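Local coordinates for protein polyketide biosynthesis 3-hydroxy-3-methylglutaryl-ACP synthase PksG (Bacillus subtilis, PDB 4YXQ) that catalyses the aldol condensation of an acetyl group carried on an acyl-carrier protein with a beta-ketothioester polyketide intermediate during biosynthesis of the antibiotic bacillaene, at residues A[7-12]-A[304-309]; A[192-197]-A[221-226]; A[288-293]-A[351-356]; A[321-326]-A[333-338]. All blocks are in the same frame, centred on the assembly; numbering follows the deposited sequence.

Interaction 1 of 4, residues A[7-12]-A[304-309]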
loop_
_atom_site.group_PDB
_atom_site.type_symbol
_atom_site.label_atom_id
_atom_site.label_comp_id
_atom_site.label_asym_id
_atom_site.label_seq_id
_atom_site.Cartn_x
_atom_site.Cartn_y
_atom_site.Cartn_z
ATOM N N GLU A 7 5.191 -0.450 20.815
ATOM C CA GLU A 7 5.837 0.223 21.926
ATOM C C GLU A 7 4.948 1.328 22.408
ATOM O O GLU A 7 4.995 1.689 23.560
ATOM C CB GLU A 7 7.207 0.787 21.517
ATOM C CG GLU A 7 8.126 -0.270 20.938
ATOM C CD GLU A 7 9.615 0.121 20.925
ATOM O OE1 GLU A 7 9.937 1.331 20.864
ATOM O OE2 GLU A 7 10.452 -0.815 20.903
ATOM N N ALA A 8 4.121 1.864 21.529
ATOM C CA ALA A 8 3.146 2.897 21.905
ATOM C C ALA A 8 2.118 3.063 20.809
ATOM O O ALA A 8 2.379 2.771 19.660
ATOM C CB ALA A 8 3.841 4.220 22.115
ATOM N N MET A 9 0.974 3.600 21.185
ATOM C CA MET A 9 -0.178 3.618 20.340
ATOM C C MET A 9 -1.111 4.733 20.792
ATOM O O MET A 9 -1.383 4.870 21.984
ATOM C CB MET A 9 -0.861 2.279 20.471
ATOM C CG MET A 9 -2.169 2.110 19.743
ATOM S SD MET A 9 -2.754 0.427 20.076
ATOM C CE MET A 9 -3.715 0.323 18.600
ATOM N N ASN A 10 -1.617 5.519 19.853
ATOM C CA ASN A 10 -2.498 6.585 20.226
ATOM C C ASN A 10 -3.537 6.844 19.173
ATOM O O ASN A 10 -3.334 6.563 18.000
ATOM C CB ASN A 10 -1.694 7.841 20.507
ATOM C CG ASN A 10 -2.552 9.009 20.984
ATOM O OD1 ASN A 10 -3.391 8.865 21.860
ATOM N ND2 ASN A 10 -2.383 10.144 20.356
ATOM N N VAL A 11 -4.667 7.384 19.634
ATOM C CA VAL A 11 -5.873 7.544 18.853
ATOM C C VAL A 11 -6.145 9.014 18.688
ATOM O O VAL A 11 -6.083 9.752 19.652
ATOM C CB VAL A 11 -7.060 6.945 19.614
ATOM C CG1 VAL A 11 -8.384 7.223 18.909
ATOM C CG2 VAL A 11 -6.851 5.461 19.783
ATOM N N PHE A 12 -6.492 9.429 17.481
ATOM C CA PHE A 12 -7.074 10.740 17.261
ATOM C C PHE A 12 -8.457 10.507 16.702
ATOM O O PHE A 12 -8.611 9.965 15.600
ATOM C CB PHE A 12 -6.261 11.598 16.297
ATOM C CG PHE A 12 -6.860 12.949 16.069
ATOM C CD1 PHE A 12 -6.716 13.941 17.038
ATOM C CD2 PHE A 12 -7.587 13.227 14.936
ATOM C CE1 PHE A 12 -7.254 15.201 16.866
ATOM C CE2 PHE A 12 -8.171 14.464 14.757
ATOM C CZ PHE A 12 -7.997 15.465 15.714
ATOM N N LEU A 304 -8.253 0.618 16.946
ATOM C CA LEU A 304 -9.019 1.365 17.917
ATOM C C LEU A 304 -9.509 0.413 18.985
ATOM O O LEU A 304 -9.399 0.706 20.179
ATOM C CB LEU A 304 -10.218 2.048 17.297
ATOM C CG LEU A 304 -11.014 2.944 18.235
ATOM C CD1 LEU A 304 -10.122 4.060 18.774
ATOM C CD2 LEU A 304 -12.232 3.559 17.528
ATOM N N ALA A 305 -10.060 -0.724 18.557
ATOM C CA ALA A 305 -10.588 -1.708 19.495
ATOM C C ALA A 305 -9.467 -2.308 20.349
ATOM O O ALA A 305 -9.666 -2.577 21.530
ATOM C CB ALA A 305 -11.353 -2.802 18.764
ATOM N N LEU A 306 -8.287 -2.486 19.760
ATOM C CA LEU A 306 -7.168 -2.972 20.533
ATOM C C LEU A 306 -6.823 -1.973 21.586
ATOM O O LEU A 306 -6.529 -2.348 22.720
ATOM C CB LEU A 306 -5.931 -3.200 19.663
ATOM C CG LEU A 306 -4.660 -3.621 20.401
ATOM C CD1 LEU A 306 -4.931 -4.893 21.187
ATOM C CD2 LEU A 306 -3.514 -3.819 19.420
ATOM N N ALA A 307 -6.848 -0.693 21.226
ATOM C CA ALA A 307 -6.446 0.358 22.169
ATOM C C ALA A 307 -7.497 0.476 23.272
ATOM O O ALA A 307 -7.153 0.649 24.428
ATOM C CB ALA A 307 -6.269 1.677 21.461
ATOM N N SER A 308 -8.768 0.396 22.890
ATOM C CA SER A 308 -9.869 0.354 23.833
ATOM C C SER A 308 -9.712 -0.807 24.799
ATOM O O SER A 308 -9.893 -0.643 25.998
ATOM C CB SER A 308 -11.193 0.193 23.100
ATOM O OG SER A 308 -12.283 0.381 23.978
ATOM N N THR A 309 -9.366 -1.974 24.266
ATOM C CA THR A 309 -9.171 -3.135 25.099
ATOM C C THR A 309 -8.104 -2.895 26.166
ATOM O O THR A 309 -8.284 -3.231 27.307
ATOM C CB THR A 309 -8.769 -4.339 24.239
ATOM O OG1 THR A 309 -9.879 -4.717 23.430
ATOM C CG2 THR A 309 -8.343 -5.522 25.089
#
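Met9 lays its thioether against the methyl of Ala307, and its course from CB outward illustrates how a strand packs on a buried helix. CB of Met9 is directed at the helix, and CG stands anti to the backbone N (chi1 175°). Beyond CG the chain runs extended, which brings the sulfur up to the helix: SD lies 4.0 Å from Ala307 CB. The terminal CE passes the same methyl at 4.1 Å and ends near Leu306, 4.2 Å from its CD2, so the tip is held between two residues of neighbouring positions on the helix. Strand 5-12 lies in the interior of the large mixed sheet of this thiolase-fold enzyme, next to strand 171-178; its sequence is in the N-terminal family region, and helix 301-312 is in the C-terminal one. Helix and strand run far from parallel, at 111° between their directions.

Two residues further along the strand, on the same face, Val11 repeats the theme with a branched side chain. Both its methyls meet Leu304 CD1, CG1 at 3.6 Å and CG2 at 3.7 Å, and the two side chains cross at about a right angle. Val11 CG2 also comes within 4.2 Å of Ala307 CB, which therefore has neighbours from both strand residues. Val173 on the adjacent strand touches Met9 and Val11 as well, and Ile352 of helix 352-357 packs on Val11.

Interaction 2 of 4, residues A[192-197]-A[221-226]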
loop_
_atom_site.group_PDB
_atom_site.type_symbol
_atom_site.label_atom_id
_atom_site.label_comp_id
_atom_site.label_asym_id
_atom_site.label_seq_id
_atom_site.Cartn_x
_atom_site.Cartn_y
_atom_site.Cartn_z
ATOM N N GLY A 192 -2.932 -16.232 11.276
ATOM C CA GLY A 192 -3.807 -16.911 10.339
ATOM C C GLY A 192 -4.368 -15.894 9.381
ATOM O O GLY A 192 -5.320 -15.212 9.715
ATOM N N TYR A 193 -3.779 -15.804 8.194
ATOM C CA TYR A 193 -4.287 -14.900 7.184
ATOM C C TYR A 193 -5.030 -15.636 6.140
ATOM O O TYR A 193 -4.678 -16.763 5.798
ATOM C CB TYR A 193 -3.169 -14.032 6.541
ATOM C CG TYR A 193 -1.789 -14.640 6.455
ATOM C CD1 TYR A 193 -1.460 -15.518 5.438
ATOM C CD2 TYR A 193 -0.812 -14.330 7.395
ATOM C CE1 TYR A 193 -0.190 -16.087 5.368
ATOM C CE2 TYR A 193 0.466 -14.867 7.328
ATOM C CZ TYR A 193 0.774 -15.761 6.315
ATOM O OH TYR A 193 2.029 -16.290 6.250
ATOM N N TYR A 194 -6.036 -14.970 5.577
ATOM C CA TYR A 194 -6.963 -15.579 4.608
ATOM C C TYR A 194 -7.577 -14.499 3.738
ATOM O O TYR A 194 -8.038 -13.456 4.235
ATOM C CB TYR A 194 -8.104 -16.250 5.368
ATOM C CG TYR A 194 -9.015 -17.200 4.609
ATOM C CD1 TYR A 194 -8.616 -18.494 4.332
ATOM C CD2 TYR A 194 -10.326 -16.843 4.304
ATOM C CE1 TYR A 194 -9.465 -19.397 3.731
ATOM C CE2 TYR A 194 -11.194 -17.742 3.685
ATOM C CZ TYR A 194 -10.744 -19.012 3.399
ATOM O OH TYR A 194 -11.567 -19.903 2.751
ATOM N N GLY A 195 -7.586 -14.747 2.435
ATOM C CA GLY A 195 -8.079 -13.781 1.471
ATOM C C GLY A 195 -8.521 -14.457 0.201
ATOM O O GLY A 195 -8.058 -15.565 -0.127
ATOM N N TYR A 196 -9.420 -13.802 -0.493
ATOM C CA TYR A 196 -9.900 -14.261 -1.767
ATOM C C TYR A 196 -10.777 -13.128 -2.295
ATOM O O TYR A 196 -11.249 -12.251 -1.509
ATOM C CB TYR A 196 -10.709 -15.566 -1.626
ATOM C CG TYR A 196 -11.868 -15.444 -0.660
ATOM C CD1 TYR A 196 -13.139 -15.106 -1.101
ATOM C CD2 TYR A 196 -11.696 -15.640 0.699
ATOM C CE1 TYR A 196 -14.196 -14.954 -0.222
ATOM C CE2 TYR A 196 -12.758 -15.502 1.581
ATOM C CZ TYR A 196 -14.008 -15.170 1.118
ATOM O OH TYR A 196 -15.066 -14.980 2.014
ATOM N N GLU A 197 -10.994 -13.147 -3.604
ATOM C CA GLU A 197 -11.756 -12.114 -4.266
ATOM C C GLU A 197 -13.216 -12.293 -3.965
ATOM O O GLU A 197 -13.724 -13.399 -4.137
ATOM C CB GLU A 197 -11.564 -12.175 -5.771
ATOM C CG GLU A 197 -11.852 -10.849 -6.466
ATOM C CD GLU A 197 -13.284 -10.713 -6.915
ATOM O OE1 GLU A 197 -13.749 -11.558 -7.701
ATOM O OE2 GLU A 197 -13.928 -9.729 -6.544
ATOM N N LEU A 221 -17.783 -13.195 8.605
ATOM C CA LEU A 221 -17.877 -14.415 9.417
ATOM C C LEU A 221 -17.105 -15.596 8.862
ATOM O O LEU A 221 -16.438 -16.305 9.615
ATOM C CB LEU A 221 -19.330 -14.809 9.618
ATOM C CG LEU A 221 -20.121 -13.748 10.388
ATOM C CD1 LEU A 221 -21.596 -14.119 10.341
ATOM C CD2 LEU A 221 -19.624 -13.592 11.826
ATOM N N ASP A 222 -17.168 -15.811 7.553
ATOM C CA ASP A 222 -16.301 -16.819 6.912
ATOM C C ASP A 222 -14.839 -16.559 7.288
ATOM O O ASP A 222 -14.136 -17.449 7.788
ATOM C CB ASP A 222 -16.497 -16.771 5.403
ATOM C CG ASP A 222 -15.562 -17.704 4.643
ATOM O OD1 ASP A 222 -15.039 -17.245 3.605
ATOM O OD2 ASP A 222 -15.351 -18.877 5.066
ATOM N N CYS A 223 -14.398 -15.318 7.107
ATOM C CA CYS A 223 -13.015 -15.004 7.358
ATOM C C CYS A 223 -12.651 -15.162 8.807
ATOM O O CYS A 223 -11.580 -15.689 9.141
ATOM C CB CYS A 223 -12.694 -13.600 6.917
ATOM S SG CYS A 223 -12.419 -13.499 5.153
ATOM N N CYS A 224 -13.539 -14.675 9.671
ATOM C CA CYS A 224 -13.319 -14.777 11.101
ATOM C C CYS A 224 -13.052 -16.216 11.538
ATOM O O CYS A 224 -12.110 -16.478 12.310
ATOM C CB CYS A 224 -14.498 -14.212 11.868
ATOM S SG CYS A 224 -14.087 -13.915 13.574
ATOM N N GLU A 225 -13.826 -17.158 11.005
ATOM C CA GLU A 225 -13.592 -18.591 11.255
ATOM C C GLU A 225 -12.291 -19.121 10.636
ATOM O O GLU A 225 -11.473 -19.772 11.317
ATOM C CB GLU A 225 -14.762 -19.416 10.714
ATOM C CG GLU A 225 -14.596 -20.907 10.964
ATOM C CD GLU A 225 -15.810 -21.711 10.555
ATOM O OE1 GLU A 225 -16.763 -21.111 9.961
ATOM O OE2 GLU A 225 -15.795 -22.943 10.869
ATOM N N GLN A 226 -12.107 -18.868 9.344
ATOM C CA GLN A 226 -10.952 -19.428 8.640
ATOM C C GLN A 226 -9.628 -18.893 9.124
ATOM O O GLN A 226 -8.653 -19.639 9.143
ATOM C CB GLN A 226 -11.086 -19.211 7.148
ATOM C CG GLN A 226 -12.223 -19.994 6.530
ATOM C CD GLN A 226 -12.086 -21.496 6.724
ATOM O OE1 GLN A 226 -13.064 -22.173 7.033
ATOM N NE2 GLN A 226 -10.878 -22.017 6.590
#
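Tyr194 and Gln226 meet ring to chain where the end of strand 184-195 packs on helix 216-234, a strand-on-helix contact near the surface of the thiolase fold, beside the second subunit. The Gln226 CB sits squarely over the Tyr194 ring, 3.5 Å from its centroid and 2° off the ring normal, a CH-pi contact. Gln226 CG, set beside the backbone N by chi1 (-67°), lies 3.6 Å from Tyr194 CZ; the bend at the next bond then turns the amide back along the ring, its plane tilted against that of the tyrosine.

Cys223 approaches the same ring differently. Its sulfur stands at the edge, 4.0 Å from Tyr194 CD2, and also lies obliquely beside Tyr196, so one thiol joins two aromatic rings. CD2 of Tyr194 in turn lies in the plane of the Tyr196 ring, at its edge. The Tyr194 hydroxyl leads to the second subunit, where it hydrogen-bonds to Arg103, whose charge also makes a cation-pi contact with Tyr196.

Tyr196 and Asp222 come at each other from opposite directions, their ring and carboxylate planes 56° apart. Tyr196 OH also bonds to Ser219 OG, while its link to Asp222 OD1, at 2.8 Å, is a weak hydrogen bond.

Interaction 3 of 4, residues A[288-293]-A[351-356]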
loop_
_atom_site.group_PDB
_atom_site.type_symbol
_atom_site.label_atom_id
_atom_site.label_comp_id
_atom_site.label_asym_id
_atom_site.label_seq_id
_atom_site.Cartn_x
_atom_site.Cartn_y
_atom_site.Cartn_z
ATOM N N LEU A 288 -14.861 -2.552 22.824
ATOM C CA LEU A 288 -15.880 -1.831 22.078
ATOM C C LEU A 288 -16.140 -0.418 22.606
ATOM O O LEU A 288 -16.862 0.350 21.976
ATOM C CB LEU A 288 -17.184 -2.614 22.065
ATOM C CG LEU A 288 -17.177 -3.960 21.341
ATOM C CD1 LEU A 288 -18.554 -4.563 21.466
ATOM C CD2 LEU A 288 -16.796 -3.824 19.879
ATOM N N ASN A 289 -15.527 -0.039 23.713
ATOM C CA ASN A 289 -15.819 1.256 24.263
ATOM C C ASN A 289 -15.514 2.417 23.297
ATOM O O ASN A 289 -16.362 3.285 23.082
ATOM C CB ASN A 289 -15.045 1.450 25.543
ATOM C CG ASN A 289 -15.408 2.745 26.254
ATOM O OD1 ASN A 289 -15.526 3.822 25.641
ATOM N ND2 ASN A 289 -15.571 2.651 27.571
ATOM N N TYR A 290 -14.309 2.466 22.738
ATOM C CA TYR A 290 -13.934 3.635 21.939
ATOM C C TYR A 290 -14.642 3.709 20.597
ATOM O O TYR A 290 -14.899 4.817 20.089
ATOM C CB TYR A 290 -12.432 3.720 21.763
ATOM C CG TYR A 290 -11.669 3.969 23.034
ATOM C CD1 TYR A 290 -12.291 4.488 24.176
ATOM C CD2 TYR A 290 -10.312 3.751 23.090
ATOM C CE1 TYR A 290 -11.569 4.725 25.337
ATOM C CE2 TYR A 290 -9.583 3.991 24.248
ATOM C CZ TYR A 290 -10.216 4.484 25.369
ATOM O OH TYR A 290 -9.480 4.731 26.518
ATOM N N CYS A 291 -15.029 2.571 20.044
ATOM C CA CYS A 291 -15.769 2.608 18.810
ATOM C C CYS A 291 -17.077 3.388 18.897
ATOM O O CYS A 291 -17.529 3.959 17.908
ATOM C CB CYS A 291 -16.114 1.203 18.310
ATOM S SG CYS A 291 -17.117 1.237 16.765
ATOM N N GLN A 292 -17.733 3.326 20.052
ATOM C CA GLN A 292 -19.008 4.023 20.234
ATOM C C GLN A 292 -18.848 5.532 20.220
ATOM O O GLN A 292 -19.810 6.259 20.001
ATOM C CB GLN A 292 -19.633 3.643 21.566
ATOM C CG GLN A 292 -19.825 2.153 21.767
ATOM C CD GLN A 292 -20.573 1.839 23.030
ATOM O OE1 GLN A 292 -21.547 2.515 23.360
ATOM N NE2 GLN A 292 -20.112 0.814 23.765
ATOM N N ARG A 293 -17.629 5.986 20.499
ATOM C CA ARG A 293 -17.307 7.404 20.622
ATOM C C ARG A 293 -16.907 7.986 19.288
ATOM O O ARG A 293 -16.858 9.186 19.130
ATOM C CB ARG A 293 -16.134 7.606 21.582
ATOM C CG ARG A 293 -16.269 6.933 22.960
ATOM C CD ARG A 293 -17.280 7.628 23.824
ATOM N NE ARG A 293 -16.919 9.029 23.974
ATOM C CZ ARG A 293 -16.067 9.516 24.863
ATOM N NH1 ARG A 293 -15.424 8.727 25.713
ATOM N NH2 ARG A 293 -15.873 10.824 24.897
ATOM N N GLY A 351 -3.898 9.435 27.473
ATOM C CA GLY A 351 -5.195 9.986 27.874
ATOM C C GLY A 351 -6.219 9.971 26.777
ATOM O O GLY A 351 -6.812 11.001 26.467
ATOM N N ILE A 352 -6.422 8.807 26.156
ATOM C CA ILE A 352 -7.290 8.706 24.971
ATOM C C ILE A 352 -8.713 9.075 25.286
ATOM O O ILE A 352 -9.358 9.826 24.543
ATOM C CB ILE A 352 -7.239 7.293 24.351
ATOM C CG1 ILE A 352 -5.864 7.052 23.700
ATOM C CG2 ILE A 352 -8.322 7.125 23.288
ATOM C CD1 ILE A 352 -5.516 5.592 23.478
ATOM N N GLU A 353 -9.201 8.555 26.400
ATOM C CA GLU A 353 -10.571 8.822 26.814
ATOM C C GLU A 353 -10.779 10.315 27.066
ATOM O O GLU A 353 -11.775 10.890 26.663
ATOM C CB GLU A 353 -10.910 8.017 28.065
ATOM C CG GLU A 353 -12.403 7.950 28.363
ATOM C CD GLU A 353 -12.735 6.865 29.380
ATOM O OE1 GLU A 353 -12.046 6.775 30.425
ATOM O OE2 GLU A 353 -13.686 6.101 29.134
ATOM N N LYS A 354 -9.807 10.932 27.717
ATOM C CA LYS A 354 -9.877 12.335 28.029
ATOM C C LYS A 354 -9.955 13.137 26.734
ATOM O O LYS A 354 -10.738 14.084 26.604
ATOM C CB LYS A 354 -8.642 12.728 28.842
ATOM C CG LYS A 354 -8.898 13.848 29.834
ATOM C CD LYS A 354 -7.611 14.439 30.420
ATOM C CE LYS A 354 -7.791 14.745 31.910
ATOM N NZ LYS A 354 -6.738 15.639 32.469
ATOM N N HIS A 355 -9.122 12.772 25.763
ATOM C CA HIS A 355 -9.141 13.448 24.476
ATOM C C HIS A 355 -10.494 13.290 23.780
ATOM O O HIS A 355 -10.975 14.217 23.128
ATOM C CB HIS A 355 -7.959 13.005 23.583
ATOM C CG HIS A 355 -8.304 12.947 22.136
ATOM N ND1 HIS A 355 -8.613 11.757 21.517
ATOM C CD2 HIS A 355 -8.476 13.915 21.209
ATOM C CE1 HIS A 355 -8.941 11.987 20.265
ATOM N NE2 HIS A 355 -8.877 13.291 20.053
ATOM N N LEU A 356 -11.115 12.119 23.896
ATOM C CA LEU A 356 -12.445 11.935 23.291
ATOM C C LEU A 356 -13.487 12.805 23.975
ATOM O O LEU A 356 -14.357 13.375 23.304
ATOM C CB LEU A 356 -12.857 10.467 23.285
ATOM C CG LEU A 356 -11.994 9.624 22.334
ATOM C CD1 LEU A 356 -12.238 8.134 22.546
ATOM C CD2 LEU A 356 -12.218 9.981 20.864
HETATM O O HOH W 1 -17.285 12.323 23.130
#
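The Arg293 guanidinium lies with one face on Leu356 CB, 3.3 Å from the plane and offset toward the rim, while its edge meets Glu353 CG and, in plane, a water. That water accepts from Arg293 NH2 at 2.7 Å and donates to Leu356 O at 3.1 Å, linking the arginine to the carbonyl of the same leucine whose CB lies on its face. Bends at chi2 and chi3 (-72° and -57°) fold the side chain back over the leucine. Asp357 and Glu41 form salt bridges with Arg293 NH2 and NE, so acidic groups from outside the two segments hold the guanidinium as well.

The Tyr290 ring is met obliquely: Ile352 CG2 is 3.5 Å from Tyr290 CE2 and Leu356 CD1 is 4.0 Å from Tyr290 CD1. Here helix 352-357, with Gly351 at its N-cap position, packs through Ile352, Glu353 and Leu356 on 288-293, which runs into the short helix 291-294, away from the annotated active-site residues. Tyr290 and Ile352 cross at about a right angle. The phenol oxygen continues past Ile352 to lie 3.9 Å from Glu353 CB, and hydrogen-bonds to Asp311 on helix 301-312.

Interaction 4 of 4, residues A[321-326]-A[333-338]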
loop_
_atom_site.group_PDB
_atom_site.type_symbol
_atom_site.label_atom_id
_atom_site.label_comp_id
_atom_site.label_asym_id
_atom_site.label_seq_id
_atom_site.Cartn_x
_atom_site.Cartn_y
_atom_site.Cartn_z
ATOM N N ILE A 321 -4.039 -11.096 23.985
ATOM C CA ILE A 321 -5.176 -10.593 23.249
ATOM C C ILE A 321 -5.112 -11.162 21.843
ATOM O O ILE A 321 -4.046 -11.195 21.241
ATOM C CB ILE A 321 -5.157 -9.062 23.166
ATOM C CG1 ILE A 321 -5.067 -8.440 24.549
ATOM C CG2 ILE A 321 -6.398 -8.519 22.467
ATOM C CD1 ILE A 321 -4.798 -6.958 24.510
ATOM N N GLY A 322 -6.251 -11.615 21.334
ATOM C CA GLY A 322 -6.362 -12.101 19.959
ATOM C C GLY A 322 -7.046 -11.045 19.117
ATOM O O GLY A 322 -8.045 -10.499 19.535
ATOM N N CYS A 323 -6.509 -10.768 17.927
ATOM C CA CYS A 323 -7.022 -9.713 17.055
ATOM C C CYS A 323 -7.411 -10.253 15.698
ATOM O O CYS A 323 -6.619 -10.933 15.039
ATOM C CB CYS A 323 -5.958 -8.658 16.813
ATOM S SG CYS A 323 -5.285 -7.839 18.265
ATOM N N PHE A 324 -8.607 -9.890 15.257
ATOM C CA PHE A 324 -9.114 -10.260 13.965
ATOM C C PHE A 324 -9.290 -9.044 13.116
ATOM O O PHE A 324 -10.064 -8.163 13.446
ATOM C CB PHE A 324 -10.459 -10.998 14.070
ATOM C CG PHE A 324 -11.158 -11.220 12.711
ATOM C CD1 PHE A 324 -10.633 -12.104 11.788
ATOM C CD2 PHE A 324 -12.308 -10.528 12.368
ATOM C CE1 PHE A 324 -11.251 -12.296 10.555
ATOM C CE2 PHE A 324 -12.920 -10.715 11.144
ATOM C CZ PHE A 324 -12.385 -11.584 10.231
ATOM N N SER A 325 -8.649 -9.072 11.965
ATOM C CA SER A 325 -8.675 -7.988 11.007
ATOM C C SER A 325 -9.385 -8.454 9.743
ATOM O O SER A 325 -9.134 -9.549 9.279
ATOM C CB SER A 325 -7.249 -7.622 10.641
ATOM O OG SER A 325 -7.276 -6.492 9.821
ATOM N N TYR A 326 -10.275 -7.629 9.197
ATOM C CA TYR A 326 -10.969 -7.954 7.956
ATOM C C TYR A 326 -11.044 -6.737 7.087
ATOM O O TYR A 326 -11.193 -5.620 7.587
ATOM C CB TYR A 326 -12.381 -8.385 8.249
ATOM C CG TYR A 326 -13.237 -8.604 6.994
ATOM C CD1 TYR A 326 -13.144 -9.776 6.267
ATOM C CD2 TYR A 326 -14.194 -7.659 6.594
ATOM C CE1 TYR A 326 -13.936 -9.992 5.152
ATOM C CE2 TYR A 326 -15.018 -7.887 5.483
ATOM C CZ TYR A 326 -14.872 -9.041 4.755
ATOM O OH TYR A 326 -15.660 -9.289 3.641
ATOM N N GLU A 333 -6.955 -11.429 8.699
ATOM C CA GLU A 333 -5.896 -12.053 9.461
ATOM C C GLU A 333 -6.268 -12.115 10.931
ATOM O O GLU A 333 -6.931 -11.215 11.457
ATOM C CB GLU A 333 -4.604 -11.276 9.310
ATOM C CG GLU A 333 -3.387 -11.902 9.994
ATOM C CD GLU A 333 -2.048 -11.317 9.540
ATOM O OE1 GLU A 333 -1.979 -10.640 8.490
ATOM O OE2 GLU A 333 -1.032 -11.554 10.252
ATOM N N PHE A 334 -5.869 -13.198 11.577
ATOM C CA PHE A 334 -6.032 -13.326 13.024
ATOM C C PHE A 334 -4.659 -13.466 13.627
ATOM O O PHE A 334 -3.870 -14.261 13.180
ATOM C CB PHE A 334 -6.916 -14.509 13.422
ATOM C CG PHE A 334 -7.059 -14.668 14.905
ATOM C CD1 PHE A 334 -8.057 -14.020 15.591
ATOM C CD2 PHE A 334 -6.163 -15.435 15.614
ATOM C CE1 PHE A 334 -8.162 -14.139 16.959
ATOM C CE2 PHE A 334 -6.254 -15.554 16.984
ATOM C CZ PHE A 334 -7.253 -14.902 17.662
ATOM N N TYR A 335 -4.377 -12.662 14.634
ATOM C CA TYR A 335 -3.097 -12.690 15.253
ATOM C C TYR A 335 -3.213 -12.334 16.734
ATOM O O TYR A 335 -4.269 -11.855 17.169
ATOM C CB TYR A 335 -2.134 -11.763 14.519
ATOM C CG TYR A 335 -2.580 -10.336 14.324
ATOM C CD1 TYR A 335 -2.042 -9.298 15.093
ATOM C CD2 TYR A 335 -3.513 -10.007 13.361
ATOM C CE1 TYR A 335 -2.425 -7.968 14.900
ATOM C CE2 TYR A 335 -3.918 -8.697 13.176
ATOM C CZ TYR A 335 -3.366 -7.671 13.929
ATOM O OH TYR A 335 -3.756 -6.356 13.702
ATOM N N SER A 336 -2.127 -12.518 17.476
ATOM C CA SER A 336 -2.167 -12.336 18.899
ATOM C C SER A 336 -0.893 -11.744 19.476
ATOM O O SER A 336 0.200 -11.806 18.860
ATOM C CB SER A 336 -2.410 -13.690 19.544
ATOM O OG SER A 336 -1.259 -14.505 19.407
ATOM N N GLY A 337 -1.038 -11.200 20.681
ATOM C CA GLY A 337 0.088 -10.632 21.416
ATOM C C GLY A 337 -0.171 -10.566 22.927
ATOM O O GLY A 337 -1.295 -10.761 23.373
ATOM N N ILE A 338 0.877 -10.246 23.676
ATOM C CA ILE A 338 0.808 -10.055 25.099
ATOM C C ILE A 338 0.882 -8.571 25.451
ATOM O O ILE A 338 1.709 -7.874 24.891
ATOM C CB ILE A 338 2.019 -10.725 25.773
ATOM C CG1 ILE A 338 1.988 -12.232 25.587
ATOM C CG2 ILE A 338 2.056 -10.423 27.262
ATOM C CD1 ILE A 338 3.396 -12.807 25.567
#
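Cys323 and Tyr335 form the close-packed middle of this strand pair. Cys323 N donates to Tyr335 O at 2.6 Å, and Tyr335 N returns a bond to Cys323 O. On one face of the sheet the Tyr335 ring folds over the neighbouring strand: CG sits between the backbone N and the carbonyl carbon (chi1 53°), and Cys323 CB lies over the ring centre, 4.0 Å from the centroid. The Cys323 sulfur is farther off and oblique, and Ser325 CB comes only to the ring's edge.

The pair is a beta hairpin, strands 319-327 and 331-339, inside the large mixed sheet. On the other face Gly322 has no side chain, and the Phe334 ring takes the place beside it, with CZ 3.7 Å from Gly322 CA. Phe324 touches Phe334 lightly, its CB 4.1 Å from Phe334 CD1 at the ring's edge.

The Glu333 side chain contributes little across the strands, although its backbone pairs fully with Ser325. Glu333 OE1 hydrogen-bonds to Tyr115 of its own chain and makes a salt bridge with Arg106 of the second subunit. All touching residues are buried, so neither face is a solvent side. Ser325 OG and Tyr335 OH both bond to Thr118 OG1; the Ser325 side chain lies about 6 Å from that of Cys114, the probable acyl-thioester cysteine.

From the N terminus, strand 5-12 is the first partner, and interaction 1 closes a loop of 291 residues when helix 301-312 packs on it. Interaction 2 nests within that loop, joining strand 184-195 to helix 216-234 across a short span. Interaction 3 opens at 288-293, before interaction 1 closes, and ends at 351-356, so the two cross; they touch through Ser308 and Tyr290. Interaction 4, a beta hairpin, is nested inside interaction 3 and follows interaction 1 in series. Through the shared sheet, interaction 4 is bonded to interaction 2 by Gly192 and Phe334, and it meets interaction 1 where Ile321 packs on Leu306 and Thr309.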